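Local coordinates for protein phosphoribosylaminoimidazole-succinocarboxamide synthase (Saccharomyces cerevisiae, PDB 2CNQ) that catalyses the ATP-dependent ligation of aspartate to the carboxyaminoimidazole ribotide CAIR, giving SAICAR in de novo purine biosynthesis, at residues F63-L68 / K201-Y205; V119-Y124 / A195-Y199; V139-K143 / N173-A177. All coordinates share one frame; numbering follows the deposited sequence.

Contact 1 (F63-L68 / K201-Y205); sequences FWFKFL and KCKDY
F67 lays CE1 over one face of the Y205 ring, the two centroids 4.7 Å apart and the planes inclined at 47°, and offers a face of its own to K201: NZ stands 5.0 Å from the centroid of the F67 ring, 16° off the normal, a cation-pi contact. The W64 ring is met from both sides. F63 CD1 sits above one face, while C202 SG comes in obliquely from the other side, 3.5 Å from W64 CZ3. At the W64 edge, in plane, lies F67 CD2. Y205 fits between these rings, its CD2 3.7 Å from W64 CH2 and its OH 3.3 Å from F63 CZ. This is an aromatic cluster on two steeply crossed helices, 53-67 and 185-209, whose local directions differ by 110°; W64 and C202 both reach on to strand 228-245 of the mixed sheet, and F63 and W64 also touch helix 282-300. The K201 chain, fully extended from CA to NZ, passes obliquely over the F67 ring, with K201 CE 3.7 Å from F67 CE2. A water over the same F67 face as NZ donates to F67 O and accepts from K201 NZ, although the charge of K201 has its salt bridge with D71. Y205 OH is spoken for too, hydrogen-bonded to L299 O. L68, where the chain leaves helical geometry, adds its CD2, 3.7 Å from C202 SG.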
loop_
_atom_site.group_PDB
_atom_site.type_symbol
_atom_site.label_atom_id
_atom_site.label_comp_id
_atom_site.label_asym_id
_atom_site.label_seq_id
_atom_site.Cartn_x
_atom_site.Cartn_y
_atom_site.Cartn_z
ATOM N N PHE A 63 7.470 6.042 -7.483
ATOM C CA PHE A 63 8.421 6.877 -6.798
ATOM C C PHE A 63 9.207 6.070 -5.798
ATOM O O PHE A 63 10.415 6.147 -5.719
ATOM C CB PHE A 63 7.706 8.011 -6.106
ATOM C CG PHE A 63 8.581 8.744 -5.173
ATOM C CD1 PHE A 63 8.610 8.402 -3.850
ATOM C CD2 PHE A 63 9.419 9.739 -5.617
ATOM C CE1 PHE A 63 9.461 9.029 -2.983
ATOM C CE2 PHE A 63 10.258 10.366 -4.755
ATOM C CZ PHE A 63 10.291 9.986 -3.441
ATOM N N TRP A 64 8.498 5.280 -5.002
ATOM C CA TRP A 64 9.173 4.521 -3.985
ATOM C C TRP A 64 9.964 3.392 -4.553
ATOM O O TRP A 64 11.018 3.069 -4.024
ATOM C CB TRP A 64 8.206 4.020 -2.968
ATOM C CG TRP A 64 7.596 5.066 -2.151
ATOM C CD1 TRP A 64 6.305 5.397 -2.152
ATOM C CD2 TRP A 64 8.222 5.890 -1.168
ATOM N NE1 TRP A 64 6.065 6.392 -1.244
ATOM C CE2 TRP A 64 7.232 6.681 -0.605
ATOM C CE3 TRP A 64 9.524 6.026 -0.715
ATOM C CZ2 TRP A 64 7.477 7.547 0.436
ATOM C CZ3 TRP A 64 9.762 6.903 0.307
ATOM C CH2 TRP A 64 8.762 7.657 0.862
ATOM N N PHE A 65 9.477 2.745 -5.594
ATOM C CA PHE A 65 10.265 1.702 -6.205
ATOM C C PHE A 65 11.594 2.253 -6.641
ATOM O O PHE A 65 12.612 1.620 -6.474
ATOM C CB PHE A 65 9.544 1.095 -7.389
ATOM C CG PHE A 65 8.466 0.134 -7.032
ATOM C CD1 PHE A 65 8.742 -0.951 -6.237
ATOM C CD2 PHE A 65 7.201 0.258 -7.551
ATOM C CE1 PHE A 65 7.765 -1.858 -5.953
ATOM C CE2 PHE A 65 6.227 -0.644 -7.259
ATOM C CZ PHE A 65 6.510 -1.686 -6.444
ATOM N N LYS A 66 11.570 3.449 -7.198
ATOM C CA LYS A 66 12.770 4.068 -7.654
ATOM C C LYS A 66 13.627 4.472 -6.478
ATOM O O LYS A 66 14.840 4.318 -6.519
ATOM C CB LYS A 66 12.391 5.258 -8.499
ATOM C CG LYS A 66 13.583 5.994 -9.060
ATOM C CD LYS A 66 13.192 7.165 -9.916
ATOM C CE LYS A 66 12.415 6.769 -11.158
ATOM N NZ LYS A 66 13.119 5.801 -12.046
ATOM N N PHE A 67 13.016 5.022 -5.434
ATOM C CA PHE A 67 13.739 5.424 -4.254
ATOM C C PHE A 67 14.462 4.261 -3.621
ATOM O O PHE A 67 15.552 4.396 -3.089
ATOM C CB PHE A 67 12.761 6.031 -3.278
ATOM C CG PHE A 67 13.366 6.520 -2.027
ATOM C CD1 PHE A 67 14.074 7.689 -1.982
ATOM C CD2 PHE A 67 13.201 5.830 -0.866
ATOM C CE1 PHE A 67 14.604 8.121 -0.783
ATOM C CE2 PHE A 67 13.721 6.263 0.312
ATOM C CZ PHE A 67 14.421 7.394 0.355
ATOM N N LEU A 68 13.831 3.104 -3.687
ATOM C CA LEU A 68 14.341 1.898 -3.073
ATOM C C LEU A 68 15.013 1.003 -4.067
ATOM O O LEU A 68 15.279 -0.135 -3.760
ATOM C CB LEU A 68 13.198 1.161 -2.421
ATOM C CG LEU A 68 12.577 1.923 -1.296
ATOM C CD1 LEU A 68 11.388 1.153 -0.792
ATOM C CD2 LEU A 68 13.539 2.199 -0.179
ATOM N N LYS A 201 14.388 3.692 5.998
ATOM C CA LYS A 201 14.923 4.583 5.004
ATOM C C LYS A 201 13.864 5.520 4.530
ATOM O O LYS A 201 14.086 6.705 4.386
ATOM C CB LYS A 201 15.479 3.784 3.865
ATOM C CG LYS A 201 16.034 4.634 2.781
ATOM C CD LYS A 201 16.699 3.853 1.689
ATOM C CE LYS A 201 17.052 4.745 0.547
ATOM N NZ LYS A 201 17.977 4.131 -0.380
ATOM N N CYS A 202 12.692 4.998 4.247
ATOM C CA CYS A 202 11.628 5.820 3.775
ATOM C C CYS A 202 11.118 6.749 4.842
ATOM O O CYS A 202 10.791 7.881 4.564
ATOM C CB CYS A 202 10.514 4.970 3.218
ATOM S SG CYS A 202 11.007 4.024 1.810
ATOM N N LYS A 203 11.059 6.266 6.062
ATOM C CA LYS A 203 10.627 7.059 7.178
ATOM C C LYS A 203 11.517 8.256 7.342
ATOM O O LYS A 203 11.062 9.358 7.544
ATOM C CB LYS A 203 10.653 6.221 8.447
ATOM C CG LYS A 203 10.189 6.966 9.673
ATOM C CD LYS A 203 10.452 6.301 11.018
ATOM C CE LYS A 203 11.807 5.603 11.179
ATOM N NZ LYS A 203 12.900 6.471 11.684
ATOM N N ASP A 204 12.810 8.049 7.275
ATOM C CA ASP A 204 13.728 9.142 7.498
ATOM C C ASP A 204 13.597 10.145 6.389
ATOM O O ASP A 204 13.591 11.331 6.624
ATOM C CB ASP A 204 15.124 8.634 7.609
ATOM C CG ASP A 204 15.363 7.916 8.896
ATOM O OD1 ASP A 204 16.431 7.296 8.987
ATOM O OD2 ASP A 204 14.514 7.980 9.804
ATOM N N TYR A 205 13.472 9.665 5.172
ATOM C CA TYR A 205 13.297 10.521 4.043
ATOM C C TYR A 205 12.035 11.320 4.184
ATOM O O TYR A 205 12.002 12.519 3.967
ATOM C CB TYR A 205 13.265 9.673 2.784
ATOM C CG TYR A 205 12.724 10.407 1.618
ATOM C CD1 TYR A 205 13.487 11.263 0.874
ATOM C CD2 TYR A 205 11.394 10.267 1.295
ATOM C CE1 TYR A 205 12.922 11.957 -0.174
ATOM C CE2 TYR A 205 10.823 10.952 0.287
ATOM C CZ TYR A 205 11.597 11.795 -0.455
ATOM O OH TYR A 205 11.074 12.525 -1.467
HETATM O O HOH W 1 17.484 6.163 -2.377
#

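Contact 2 (V119-Y124 / A195-Y199); sequences VIVRGY and AVKLY. With AMZ (aminoimidazole 4-carboxamide ribonucleotide), chain C.
G123 has its CA only 3.1 Å from Y199 OH, closer than any side chain would permit: a beta carbon built on this glycine would fall 1.7 Å from the same oxygen. The hydroxyl is not bonded to the glycine, since the approach to G123 N has a poor angle; its partner is I213 O in the neighbouring strand 211-223. Y199 OH also lies at the edge of the Y124 ring, near its plane, the two side chains crossing at about a right angle. Two residues before the glycine, V121 splits its methyls. A chi1 of -179° sends CG1 out over the tyrosine, 3.5 Å from Y199 CG, and leaves CG2 to turn to A195, 3.5 Å from its CB. V119 CG1 meets the same A195 CB at 3.4 Å, so one small methyl is held tightly between two valines. Here helix 185-209 packs on one face of the mixed sheet, and the opposite face of strand 113-122 carries the ligand. Residues pointing away from the helix reach the bound aminoimidazole carboxamide ribonucleotide. I120 CD1 comes to 3.7 Å from its imidazole C5, and the guanidinium of R122 grips the phosphate edge-on with two nearly straight bonds, NH1 to OP2 and NH2 to OP1, at N-H...O angles of 177° and 172°. I120 CG2 lies over one face of that guanidinium, and S128, D171, D215, R242 and R264 supply further bonds to the ligand.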
loop_
_atom_site.group_PDB
_atom_site.type_symbol
_atom_site.label_atom_id
_atom_site.label_comp_id
_atom_site.label_asym_id
_atom_site.label_seq_id
_atom_site.Cartn_x
_atom_site.Cartn_y
_atom_site.Cartn_z
ATOM N N VAL A 119 3.260 -7.426 5.017
ATOM C CA VAL A 119 4.523 -7.115 5.657
ATOM C C VAL A 119 4.418 -5.724 6.200
ATOM O O VAL A 119 4.834 -4.764 5.590
ATOM C CB VAL A 119 5.655 -7.305 4.683
ATOM C CG1 VAL A 119 6.970 -6.956 5.315
ATOM C CG2 VAL A 119 5.669 -8.735 4.173
ATOM N N ILE A 120 3.793 -5.629 7.350
ATOM C CA ILE A 120 3.549 -4.367 7.980
ATOM C C ILE A 120 4.721 -4.012 8.829
ATOM O O ILE A 120 5.242 -4.823 9.572
ATOM C CB ILE A 120 2.294 -4.423 8.797
ATOM C CG1 ILE A 120 1.109 -4.677 7.901
ATOM C CG2 ILE A 120 2.102 -3.187 9.623
ATOM C CD1 ILE A 120 -0.079 -5.194 8.637
ATOM N N VAL A 121 5.146 -2.770 8.721
ATOM C CA VAL A 121 6.115 -2.189 9.605
ATOM C C VAL A 121 5.483 -1.017 10.264
ATOM O O VAL A 121 4.870 -0.206 9.618
ATOM C CB VAL A 121 7.379 -1.764 8.881
ATOM C CG1 VAL A 121 8.355 -1.182 9.876
ATOM C CG2 VAL A 121 7.983 -2.915 8.166
ATOM N N ARG A 122 5.656 -0.953 11.568
ATOM C CA ARG A 122 5.143 0.134 12.353
ATOM C C ARG A 122 6.279 0.896 12.956
ATOM O O ARG A 122 7.059 0.362 13.703
ATOM C CB ARG A 122 4.253 -0.356 13.441
ATOM C CG ARG A 122 3.151 -1.235 12.940
ATOM C CD ARG A 122 2.316 -1.721 14.082
ATOM N NE ARG A 122 1.385 -2.722 13.639
ATOM C CZ ARG A 122 0.193 -2.473 13.179
ATOM N NH1 ARG A 122 -0.329 -1.282 13.221
ATOM N NH2 ARG A 122 -0.496 -3.468 12.678
ATOM N N GLY A 123 6.355 2.157 12.633
ATOM C CA GLY A 123 7.273 3.031 13.314
ATOM C C GLY A 123 6.686 3.681 14.518
ATOM O O GLY A 123 7.409 4.111 15.414
ATOM N N TYR A 124 5.376 3.771 14.547
ATOM C CA TYR A 124 4.638 4.497 15.530
ATOM C C TYR A 124 3.457 3.673 15.862
ATOM O O TYR A 124 2.926 2.935 15.037
ATOM C CB TYR A 124 4.174 5.819 14.975
ATOM C CG TYR A 124 5.291 6.729 14.615
ATOM C CD1 TYR A 124 6.060 6.505 13.491
ATOM C CD2 TYR A 124 5.580 7.820 15.391
ATOM C CE1 TYR A 124 7.084 7.344 13.178
ATOM C CE2 TYR A 124 6.608 8.663 15.060
ATOM C CZ TYR A 124 7.353 8.415 13.967
ATOM O OH TYR A 124 8.373 9.234 13.607
ATOM N N ALA A 195 12.046 -5.381 5.619
ATOM C CA ALA A 195 10.936 -4.470 5.727
ATOM C C ALA A 195 11.285 -3.319 6.625
ATOM O O ALA A 195 10.970 -2.189 6.320
ATOM C CB ALA A 195 9.734 -5.208 6.240
ATOM N N VAL A 196 11.906 -3.587 7.757
ATOM C CA VAL A 196 12.258 -2.523 8.653
ATOM C C VAL A 196 13.286 -1.635 8.010
ATOM O O VAL A 196 13.211 -0.437 8.146
ATOM C CB VAL A 196 12.725 -3.060 9.994
ATOM C CG1 VAL A 196 13.421 -2.011 10.793
ATOM C CG2 VAL A 196 11.527 -3.622 10.729
ATOM N N LYS A 197 14.227 -2.204 7.306
ATOM C CA LYS A 197 15.226 -1.410 6.654
ATOM C C LYS A 197 14.605 -0.475 5.645
ATOM O O LYS A 197 14.912 0.692 5.602
ATOM C CB LYS A 197 16.217 -2.319 5.992
ATOM C CG LYS A 197 17.425 -1.597 5.535
ATOM C CD LYS A 197 18.426 -2.513 4.906
ATOM C CE LYS A 197 19.123 -3.363 5.900
ATOM N NZ LYS A 197 20.351 -3.955 5.291
ATOM N N LEU A 198 13.723 -1.013 4.813
ATOM C CA LEU A 198 13.071 -0.198 3.821
ATOM C C LEU A 198 12.250 0.854 4.478
ATOM O O LEU A 198 12.287 2.005 4.106
ATOM C CB LEU A 198 12.214 -1.034 2.901
ATOM C CG LEU A 198 12.924 -2.113 2.121
ATOM C CD1 LEU A 198 11.937 -2.888 1.314
ATOM C CD2 LEU A 198 13.997 -1.543 1.240
ATOM N N TYR A 199 11.473 0.467 5.450
ATOM C CA TYR A 199 10.659 1.416 6.141
ATOM C C TYR A 199 11.490 2.516 6.734
ATOM O O TYR A 199 11.157 3.660 6.598
ATOM C CB TYR A 199 9.853 0.738 7.240
ATOM C CG TYR A 199 9.241 1.722 8.150
ATOM C CD1 TYR A 199 8.072 2.330 7.839
ATOM C CD2 TYR A 199 9.867 2.061 9.315
ATOM C CE1 TYR A 199 7.542 3.296 8.665
ATOM C CE2 TYR A 199 9.355 3.020 10.142
ATOM C CZ TYR A 199 8.186 3.631 9.805
ATOM O OH TYR A 199 7.751 4.572 10.668
HETATM O O5 AMZ C . -4.058 -3.582 2.409
HETATM C C6 AMZ C . -3.908 -4.210 3.436
HETATM N N2 AMZ C . -4.284 -5.475 3.586
HETATM C C3A AMZ C . -3.266 -3.603 4.586
HETATM C C7A AMZ C . -2.837 -2.313 4.669
HETATM N N3 AMZ C . -2.795 -1.312 3.770
HETATM N N1 AMZ C . -3.037 -4.229 5.753
HETATM C C5 AMZ C . -2.462 -3.350 6.544
HETATM N N AMZ C . -2.349 -2.167 5.900
HETATM C C1 AMZ C . -1.707 -0.986 6.422
HETATM C C2 AMZ C . -2.650 0.014 7.022
HETATM C C3 AMZ C . -1.777 0.714 8.023
HETATM O O2 AMZ C . -1.016 1.656 7.301
HETATM O O1 AMZ C . -3.170 0.852 6.011
HETATM O O AMZ C . -0.912 -1.416 7.491
HETATM C C AMZ C . -0.890 -0.422 8.504
HETATM C C4 AMZ C . -1.307 -1.013 9.811
HETATM O O3 AMZ C . -2.712 -1.209 9.790
HETATM P P AMZ C . -3.431 -1.663 11.139
HETATM O OP1 AMZ C . -3.040 -3.080 11.400
HETATM O O4 AMZ C . -4.901 -1.525 10.817
HETATM O OP2 AMZ C . -2.996 -0.774 12.259
#

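Contact 3 (V139-K143 / N173-A177)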
loop_
_atom_site.group_PDB
_atom_site.type_symbol
_atom_site.label_atom_id
_atom_site.label_comp_id
_atom_site.label_asym_id
_atom_site.label_seq_id
_atom_site.Cartn_x
_atom_site.Cartn_y
_atom_site.Cartn_z
ATOM N N VAL A 139 2.531 -5.751 20.798
ATOM C CA VAL A 139 2.008 -5.541 19.458
ATOM C C VAL A 139 2.190 -6.800 18.645
ATOM O O VAL A 139 3.311 -7.247 18.572
ATOM C CB VAL A 139 2.711 -4.363 18.820
ATOM C CG1 VAL A 139 2.259 -4.224 17.391
ATOM C CG2 VAL A 139 2.406 -3.100 19.622
ATOM N N HIS A 140 1.114 -7.380 18.065
ATOM C CA HIS A 140 1.273 -8.644 17.369
ATOM C C HIS A 140 1.989 -9.612 18.297
ATOM O O HIS A 140 2.835 -10.410 17.903
ATOM C CB HIS A 140 1.997 -8.497 16.049
ATOM C CG HIS A 140 1.250 -7.711 15.037
ATOM N ND1 HIS A 140 1.081 -8.172 13.761
ATOM C CD2 HIS A 140 0.645 -6.508 15.068
ATOM C CE1 HIS A 140 0.457 -7.257 13.034
ATOM N NE2 HIS A 140 0.162 -6.236 13.809
ATOM N N GLY A 141 1.593 -9.569 19.563
ATOM C CA GLY A 141 2.158 -10.439 20.558
ATOM C C GLY A 141 3.540 -10.084 21.048
ATOM O O GLY A 141 4.017 -10.703 21.984
ATOM N N LEU A 142 4.160 -9.043 20.499
ATOM C CA LEU A 142 5.503 -8.637 20.869
ATOM C C LEU A 142 5.421 -7.686 22.046
ATOM O O LEU A 142 4.739 -6.691 21.999
ATOM C CB LEU A 142 6.142 -7.866 19.723
ATOM C CG LEU A 142 6.352 -8.683 18.461
ATOM C CD1 LEU A 142 6.570 -7.758 17.306
ATOM C CD2 LEU A 142 7.519 -9.632 18.631
ATOM N N LYS A 143 6.379 -7.848 22.977
ATOM C CA LYS A 143 6.475 -6.935 24.091
ATOM C C LYS A 143 7.203 -5.624 23.737
ATOM O O LYS A 143 8.054 -5.479 22.835
ATOM C CB LYS A 143 6.902 -7.639 25.349
ATOM C CG LYS A 143 5.745 -8.510 25.879
ATOM C CD LYS A 143 6.213 -9.852 26.174
ATOM C CE LYS A 143 7.524 -9.631 26.924
ATOM N NZ LYS A 143 8.068 -10.708 27.681
ATOM N N ASN A 173 -3.665 -10.152 12.429
ATOM C CA ASN A 173 -2.374 -9.816 12.929
ATOM C C ASN A 173 -1.758 -11.016 13.560
ATOM O O ASN A 173 -2.376 -11.668 14.376
ATOM C CB ASN A 173 -2.464 -8.733 13.968
ATOM C CG ASN A 173 -2.806 -7.409 13.421
ATOM O OD1 ASN A 173 -3.184 -6.516 14.187
ATOM N ND2 ASN A 173 -2.664 -7.227 12.168
ATOM N N ILE A 174 -0.535 -11.309 13.206
ATOM C CA ILE A 174 0.143 -12.445 13.733
ATOM C C ILE A 174 1.498 -12.016 14.212
ATOM O O ILE A 174 2.053 -11.011 13.809
ATOM C CB ILE A 174 0.253 -13.558 12.695
ATOM C CG1 ILE A 174 0.886 -13.104 11.407
ATOM C CG2 ILE A 174 -1.085 -14.197 12.480
ATOM C CD1 ILE A 174 1.274 -14.188 10.507
ATOM N N SER A 175 2.063 -12.822 15.070
ATOM C CA SER A 175 3.395 -12.565 15.526
ATOM C C SER A 175 4.374 -12.873 14.451
ATOM O O SER A 175 4.125 -13.665 13.564
ATOM C CB SER A 175 3.672 -13.455 16.726
ATOM O OG SER A 175 3.697 -14.783 16.294
ATOM N N PRO A 176 5.567 -12.330 14.587
ATOM C CA PRO A 176 6.638 -12.779 13.736
ATOM C C PRO A 176 6.869 -14.256 13.818
ATOM O O PRO A 176 7.157 -14.879 12.823
ATOM C CB PRO A 176 7.810 -11.961 14.214
ATOM C CG PRO A 176 7.186 -10.701 14.728
ATOM C CD PRO A 176 5.947 -11.177 15.394
ATOM N N ALA A 177 6.688 -14.830 14.990
ATOM C CA ALA A 177 6.867 -16.255 15.101
ATOM C C ALA A 177 5.873 -16.995 14.265
ATOM O O ALA A 177 6.196 -17.950 13.594
ATOM C CB ALA A 177 6.780 -16.663 16.538
#
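A tight beta hairpin, closed by the type I' turn from V139 to L142, docks here on the residues leading into helix 176-183, at the border of the aminoimidazole carboxamide ribonucleotide site. H140 does most of the work. Its ring lies against the side chain of N173, whose CB makes a CH-pi contact over one face, 3.5 Å from the centroid of the H140 ring; the amide follows on, stacked with its plane only 24° from that of the imidazole and N173 CG 3.2 Å from H140 NE2. At the ring edge H140 ND1 donates to I174 O over 3.0 Å, bent to 150° at the hydrogen; the acceptor lies in the ring plane, but the donor stands above the carbonyl plane. The first torsion of H140 swings the ring toward 173-174, and the second, at -131°, turns ND1 to I174 O and NE2 to R122 NH2, with which it is hydrogen-bonded. The asparagine is fixed at its far end as well, N173 OD1 being hydrogen-bonded to S128 OG. With an alanine in place of H140, I174 O would probably lose this donor, R122 its second-shell partner, and the N173 amide the flat surface it rests on. The backbone of the turn adds to the contact through H140 O, 3.3 Å from S175 CA in a CA-H...O approach. Beyond it L142 CD2 packs at 3.9 Å on P176 CD. Two classical elements thus meet: a two-residue hairpin with its type I' turn, and a serine N-cap, S175 OG taking the N-H of Q178 three residues on, with the proline P176 at the first helical position.

How the contacts relate
After the N-terminal strands comes helix 53-67, which meets helix 185-209 much later in the chain to close contact 1, the widest loop. Within that loop strand 113-122 packs against an earlier part of the same helix in contact 2, and within that again the hairpin at 139-143 meets 173-177 in contact 3; the three nest and none cross. Contacts 1 and 2 thus share one long helix and touch through L68 on L198 and K203 on Y124, joining helix 53-67 to the mixed sheet. Between contacts 2 and 3 a probable hydrogen bond from R122 to H140 ties the sheet to the hairpin beside the nucleotide site. Contacts 1 and 3 do not touch.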